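Local coordinates for CrmK (Actinoalloteichus sp. WH1-2216-6, PDB 5I1W), which is an FAD-dependent oxidoreductase of the oxygen-dependent, berberine-bridge-enzyme-like family, carrying a flavin that is covalently attached at two points and probably oxidising a small-molecule substrate, at residues V7-D12 with F34-S39; A154-V159 with R199-S204. All blocks are in the same frame, centred on the assembly; numbering follows the deposited sequence.

Contact 1 (V7-D12 with F34-S39)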
loop_
_atom_site.group_PDB
_atom_site.type_symbol
_atom_site.label_atom_id
_atom_site.label_comp_id
_atom_site.label_asym_id
_atom_site.label_seq_id
_atom_site.Cartn_x
_atom_site.Cartn_y
_atom_site.Cartn_z
ATOM N N VAL A 7 -3.883 8.264 23.769
ATOM C CA VAL A 7 -2.551 8.869 23.635
ATOM C C VAL A 7 -2.717 10.334 23.354
ATOM O O VAL A 7 -3.591 10.722 22.589
ATOM C CB VAL A 7 -1.798 8.212 22.459
ATOM C CG1 VAL A 7 -0.468 8.891 22.198
ATOM C CG2 VAL A 7 -1.595 6.742 22.771
ATOM N N THR A 8 -1.893 11.154 23.978
ATOM C CA THR A 8 -1.893 12.575 23.719
ATOM C C THR A 8 -0.514 12.905 23.178
ATOM O O THR A 8 0.470 12.468 23.739
ATOM C CB THR A 8 -2.245 13.357 24.994
ATOM O OG1 THR A 8 -3.623 13.125 25.293
ATOM C CG2 THR A 8 -2.044 14.848 24.840
ATOM N N VAL A 9 -0.440 13.621 22.063
ATOM C CA VAL A 9 0.833 13.869 21.402
ATOM C C VAL A 9 0.990 15.374 21.289
ATOM O O VAL A 9 0.261 16.021 20.560
ATOM C CB VAL A 9 0.893 13.226 20.013
ATOM C CG1 VAL A 9 2.221 13.532 19.317
ATOM C CG2 VAL A 9 0.699 11.744 20.108
ATOM N N LYS A 10 1.916 15.927 22.068
ATOM C CA LYS A 10 2.173 17.351 22.096
ATOM C C LYS A 10 3.393 17.650 21.252
ATOM O O LYS A 10 4.099 16.737 20.859
ATOM C CB LYS A 10 2.386 17.820 23.525
ATOM C CG LYS A 10 1.180 17.537 24.366
ATOM C CD LYS A 10 0.947 18.608 25.408
ATOM C CE LYS A 10 -0.232 18.256 26.288
ATOM N NZ LYS A 10 0.255 17.442 27.443
ATOM N N PRO A 11 3.629 18.925 20.964
ATOM C CA PRO A 11 4.725 19.319 20.054
ATOM C C PRO A 11 6.117 18.891 20.433
ATOM O O PRO A 11 7.006 18.901 19.575
ATOM C CB PRO A 11 4.670 20.841 20.058
ATOM C CG PRO A 11 3.251 21.154 20.400
ATOM C CD PRO A 11 2.791 20.070 21.351
ATOM N N ASP A 12 6.318 18.560 21.704
ATOM C CA ASP A 12 7.603 18.026 22.193
ATOM C C ASP A 12 7.790 16.515 21.986
ATOM O O ASP A 12 8.866 15.998 22.223
ATOM C CB ASP A 12 7.764 18.339 23.695
ATOM C CG ASP A 12 6.677 17.686 24.565
ATOM O OD1 ASP A 12 5.504 17.634 24.137
ATOM O OD2 ASP A 12 6.987 17.219 25.684
ATOM N N PHE A 34 -2.492 16.195 19.400
ATOM C CA PHE A 34 -3.236 15.155 18.755
ATOM C C PHE A 34 -3.718 14.207 19.859
ATOM O O PHE A 34 -3.003 13.931 20.806
ATOM C CB PHE A 34 -2.386 14.397 17.775
ATOM C CG PHE A 34 -1.861 15.223 16.671
ATOM C CD1 PHE A 34 -0.655 15.836 16.781
ATOM C CD2 PHE A 34 -2.568 15.365 15.510
ATOM C CE1 PHE A 34 -0.159 16.593 15.752
ATOM C CE2 PHE A 34 -2.094 16.116 14.477
ATOM C CZ PHE A 34 -0.907 16.766 14.613
ATOM N N ARG A 35 -4.965 13.789 19.766
ATOM C CA ARG A 35 -5.506 12.759 20.652
ATOM C C ARG A 35 -5.753 11.487 19.829
ATOM O O ARG A 35 -6.434 11.525 18.825
ATOM C CB ARG A 35 -6.768 13.267 21.277
ATOM C CG ARG A 35 -7.538 12.278 22.093
ATOM C CD ARG A 35 -6.841 11.878 23.390
ATOM N NE ARG A 35 -6.335 13.012 24.158
ATOM C CZ ARG A 35 -7.020 13.657 25.088
ATOM N NH1 ARG A 35 -8.269 13.299 25.395
ATOM N NH2 ARG A 35 -6.444 14.649 25.718
ATOM N N LEU A 36 -5.174 10.359 20.231
ATOM C CA LEU A 36 -5.448 9.082 19.546
ATOM C C LEU A 36 -6.281 8.152 20.415
ATOM O O LEU A 36 -5.709 7.501 21.267
ATOM C CB LEU A 36 -4.149 8.365 19.209
ATOM C CG LEU A 36 -3.511 8.858 17.917
ATOM C CD1 LEU A 36 -2.857 10.205 18.170
ATOM C CD2 LEU A 36 -2.485 7.853 17.439
ATOM N N PRO A 37 -7.600 8.056 20.184
ATOM C CA PRO A 37 -8.426 7.217 21.060
ATOM C C PRO A 37 -8.565 5.763 20.558
ATOM O O PRO A 37 -8.275 5.448 19.377
ATOM C CB PRO A 37 -9.740 7.947 21.051
ATOM C CG PRO A 37 -9.823 8.437 19.627
ATOM C CD PRO A 37 -8.435 8.804 19.241
ATOM N N TYR A 38 -8.955 4.892 21.490
ATOM C CA TYR A 38 -9.090 3.449 21.261
ATOM C C TYR A 38 -10.517 2.970 21.333
ATOM O O TYR A 38 -10.792 1.902 20.881
ATOM C CB TYR A 38 -8.249 2.660 22.250
ATOM C CG TYR A 38 -6.801 2.962 22.066
ATOM C CD1 TYR A 38 -6.105 2.433 20.983
ATOM C CD2 TYR A 38 -6.131 3.813 22.927
ATOM C CE1 TYR A 38 -4.769 2.718 20.773
ATOM C CE2 TYR A 38 -4.795 4.109 22.741
ATOM C CZ TYR A 38 -4.117 3.562 21.655
ATOM O OH TYR A 38 -2.795 3.868 21.443
ATOM N N SER A 39 -11.432 3.784 21.862
ATOM C CA SER A 39 -12.791 3.374 22.013
ATOM C C SER A 39 -13.690 4.579 21.890
ATOM O O SER A 39 -13.248 5.729 22.017
ATOM C CB SER A 39 -12.961 2.768 23.394
ATOM O OG SER A 39 -12.806 3.756 24.400
#
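Val7 and Leu36 close one end of a short antiparallel pairing, Val9 and Phe34 the other, and each pair exchanges two backbone hydrogen bonds, so every N-H and C=O facing across these two positions is used. At the first pair, Leu36 N reaches Val7 O at 2.9 Å, whereas the bond from Val7 N to Leu36 O is the longer of the two at 3.2 Å. Val9 N donates to Phe34 O at 2.9 Å, and Phe34 N returns a bond to Val9 O.

Between them, Thr8 and Arg35 form the non-hydrogen-bonded pair, and here the side chains supply the polar link. The Arg35 chain bends at chi2 and chi3 (69° and 47°), turning the guanidinium toward Thr8 on the neighbouring strand. NE and NH2 of Arg35 both donate to Thr8 OG1, at 2.9 and 3.2 Å, but both bonds are weak because they are strongly bent. The charge has a firmer partner in Glu49, which takes NH1 in a salt bridge.

On the other face, CB of Val7 packs on CB of Leu36 at 4.0 Å. Beyond the strand, Val7 CG2 meets the hydroxyl end of Tyr38, near the ring plane, 3.4 Å from Tyr38 OH. That hydroxyl bonds to Arg4 and to Asn114 of the second subunit.

Strand 7-9 is outermost in a four-stranded mixed sheet, with strand 33-36 between it and strand 77-80. Helix 16-19 packs against Val9, Phe34 and Leu36, while helix 40-52 lies on the Arg35 side.

Contact 2 (A154-V159 with R199-S204)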
loop_
_atom_site.group_PDB
_atom_site.type_symbol
_atom_site.label_atom_id
_atom_site.label_comp_id
_atom_site.label_asym_id
_atom_site.label_seq_id
_atom_site.Cartn_x
_atom_site.Cartn_y
_atom_site.Cartn_z
ATOM N N ALA A 154 -26.376 1.695 9.432
ATOM C CA ALA A 154 -26.319 2.438 10.659
ATOM C C ALA A 154 -24.996 3.170 10.786
ATOM O O ALA A 154 -24.014 2.795 10.173
ATOM C CB ALA A 154 -26.560 1.528 11.853
ATOM N N VAL A 155 -24.981 4.219 11.595
ATOM C CA VAL A 155 -23.759 4.920 11.906
ATOM C C VAL A 155 -23.806 5.271 13.404
ATOM O O VAL A 155 -24.871 5.469 13.916
ATOM C CB VAL A 155 -23.598 6.112 10.949
ATOM C CG1 VAL A 155 -24.746 7.107 11.074
ATOM C CG2 VAL A 155 -22.292 6.811 11.155
ATOM N N GLU A 156 -22.660 5.246 14.100
ATOM C CA GLU A 156 -22.540 5.683 15.475
ATOM C C GLU A 156 -21.724 6.966 15.453
ATOM O O GLU A 156 -20.636 6.980 14.887
ATOM C CB GLU A 156 -21.826 4.658 16.325
ATOM C CG GLU A 156 -21.721 5.023 17.795
ATOM C CD GLU A 156 -20.848 4.048 18.581
ATOM O OE1 GLU A 156 -19.588 4.199 18.568
ATOM O OE2 GLU A 156 -21.419 3.110 19.216
ATOM N N VAL A 157 -22.253 8.021 16.071
ATOM C CA VAL A 157 -21.762 9.358 15.948
ATOM C C VAL A 157 -21.685 10.001 17.328
ATOM O O VAL A 157 -22.643 9.925 18.111
ATOM C CB VAL A 157 -22.715 10.214 15.121
ATOM C CG1 VAL A 157 -22.044 11.505 14.756
ATOM C CG2 VAL A 157 -23.117 9.501 13.852
ATOM N N VAL A 158 -20.545 10.635 17.618
ATOM C CA VAL A 158 -20.426 11.435 18.807
ATOM C C VAL A 158 -20.880 12.877 18.505
ATOM O O VAL A 158 -20.265 13.563 17.694
ATOM C CB VAL A 158 -18.980 11.393 19.394
ATOM C CG1 VAL A 158 -18.812 12.398 20.528
ATOM C CG2 VAL A 158 -18.619 10.023 19.886
ATOM N N VAL A 159 -21.921 13.327 19.201
ATOM C CA VAL A 159 -22.600 14.619 18.999
ATOM C C VAL A 159 -22.610 15.505 20.233
ATOM O O VAL A 159 -22.383 15.019 21.333
ATOM C CB VAL A 159 -24.050 14.451 18.500
ATOM C CG1 VAL A 159 -24.077 13.927 17.105
ATOM C CG2 VAL A 159 -24.939 13.567 19.418
ATOM N N ARG A 199 -18.084 4.523 14.013
ATOM C CA ARG A 199 -18.209 3.345 13.232
ATOM C C ARG A 199 -19.452 3.385 12.354
ATOM O O ARG A 199 -20.362 4.149 12.578
ATOM C CB ARG A 199 -18.234 2.137 14.100
ATOM C CG ARG A 199 -19.504 1.940 14.891
ATOM C CD ARG A 199 -19.238 1.008 16.095
ATOM N NE ARG A 199 -18.397 1.648 17.089
ATOM C CZ ARG A 199 -17.183 1.241 17.468
ATOM N NH1 ARG A 199 -16.645 0.139 16.959
ATOM N NH2 ARG A 199 -16.502 1.943 18.378
ATOM N N TYR A 200 -19.400 2.610 11.291
ATOM C CA TYR A 200 -20.471 2.474 10.366
ATOM C C TYR A 200 -20.816 0.995 10.358
ATOM O O TYR A 200 -19.961 0.176 10.600
ATOM C CB TYR A 200 -19.965 2.723 8.947
ATOM C CG TYR A 200 -19.481 4.070 8.586
ATOM C CD1 TYR A 200 -20.361 5.019 8.141
ATOM C CD2 TYR A 200 -18.136 4.380 8.597
ATOM C CE1 TYR A 200 -19.936 6.282 7.753
ATOM C CE2 TYR A 200 -17.685 5.641 8.209
ATOM C CZ TYR A 200 -18.593 6.575 7.773
ATOM O OH TYR A 200 -18.197 7.810 7.339
ATOM N N TRP A 201 -22.029 0.665 9.958
ATOM C CA TRP A 201 -22.479 -0.667 9.791
ATOM C C TRP A 201 -22.975 -0.724 8.371
ATOM O O TRP A 201 -23.759 0.121 7.995
ATOM C CB TRP A 201 -23.636 -0.973 10.725
ATOM C CG TRP A 201 -23.208 -1.306 12.110
ATOM C CD1 TRP A 201 -22.806 -2.499 12.531
ATOM C CD2 TRP A 201 -23.124 -0.431 13.250
ATOM N NE1 TRP A 201 -22.480 -2.461 13.842
ATOM C CE2 TRP A 201 -22.677 -1.197 14.316
ATOM C CE3 TRP A 201 -23.406 0.912 13.467
ATOM C CZ2 TRP A 201 -22.489 -0.669 15.605
ATOM C CZ3 TRP A 201 -23.250 1.426 14.741
ATOM C CH2 TRP A 201 -22.797 0.635 15.794
ATOM N N LEU A 202 -22.588 -1.770 7.634
ATOM C CA LEU A 202 -22.883 -1.915 6.221
ATOM C C LEU A 202 -23.622 -3.198 5.941
ATOM O O LEU A 202 -23.220 -4.258 6.402
ATOM C CB LEU A 202 -21.603 -1.955 5.407
ATOM C CG LEU A 202 -20.725 -0.744 5.681
ATOM C CD1 LEU A 202 -19.308 -0.934 5.166
ATOM C CD2 LEU A 202 -21.327 0.475 5.057
ATOM N N ARG A 203 -24.646 -3.098 5.099
ATOM C CA ARG A 203 -25.497 -4.210 4.807
ATOM C C ARG A 203 -26.358 -3.871 3.639
ATOM O O ARG A 203 -26.812 -2.741 3.553
ATOM C CB ARG A 203 -26.388 -4.401 5.981
ATOM C CG ARG A 203 -27.412 -5.444 5.809
ATOM C CD ARG A 203 -28.225 -5.407 7.078
ATOM N NE ARG A 203 -28.693 -6.735 7.257
ATOM C CZ ARG A 203 -29.828 -7.179 6.775
ATOM N NH1 ARG A 203 -30.641 -6.352 6.113
ATOM N NH2 ARG A 203 -30.144 -8.458 6.960
ATOM N N SER A 204 -26.577 -4.811 2.731
ATOM C CA SER A 204 -27.533 -4.569 1.631
ATOM C C SER A 204 -28.950 -4.403 2.166
ATOM O O SER A 204 -29.352 -5.134 3.010
ATOM C CB SER A 204 -27.541 -5.713 0.610
ATOM O OG SER A 204 -26.262 -5.899 0.049
#
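Glu156 and Arg199 are joined by a salt bridge in which NE of Arg199 donates to OE1 of Glu156 at 3.2 Å, with an almost straight N-H...O angle of 177°. The acceptor lies in the guanidinium plane, at its edge, yet the donor comes to OE1 from above the carboxylate plane; the two flat groups are turned 73° against each other. An extended Glu156 chain, its CG anti to the backbone N (chi1 -177°), runs beside Arg199 in the same direction. OE1 also bonds to Thr198 and Thr40. Three carboxylates fix the position of the guanidinium and balance its charge, Glu156 taking NE while Glu97 and Glu99 both engage NH1; the arginine in turn probably favours the ionised form of these acids.

Beneath this bridge the backbones pair. Glu156 N bonds to Arg199 O at 3.0 Å, and Trp201 N to Ala154 O at 2.9 Å; the return bond from Ala154 N to Trp201 O is weak.

Farther out, the indole of Trp201 shares a face of the sheet with the salt bridge. Ala154 CB lies 3.6 Å from its CE3, Glu156 CB meets its CZ3 at 3.9 Å, and the aliphatic CG of Arg199 sits over one face near the rim. Asp90 accepts from NE1, and Arg93 makes a cation-pi contact with the ring. On the reverse face CG2 of Val155 packs beside CD1 of Tyr200 at 4.0 Å, and the tyrosine hydroxyl is held by Gly130 and Ser134.

Strands 152-160 and 196-202 are thus neighbours inside the five-stranded antiparallel sheet of a PCMH-type FAD-binding domain, with the side chain of Tyr200 about 6 Å from the bound FAD.

In the fold
Both contacts illustrate one principle: antiparallel backbone pairing is constant, while side-chain chemistry follows position in the fold. Contact 1 joins an outermost strand to its neighbour in the mixed sheet, is only partly buried, and reaches the second subunit. Contact 2 is a buried pairing of strands inside the antiparallel sheet, touched by no other chain. They share no strand. The centres of contact 1 and contact 2 lie 24 Å apart. Both arginines pair with glutamates, but in contact 1 the glutamate lies outside the two segments and only weak bonds to a hydroxyl link the side chains across, whereas in contact 2 the salt bridge itself crosses. Contact 2 approaches FAD more closely.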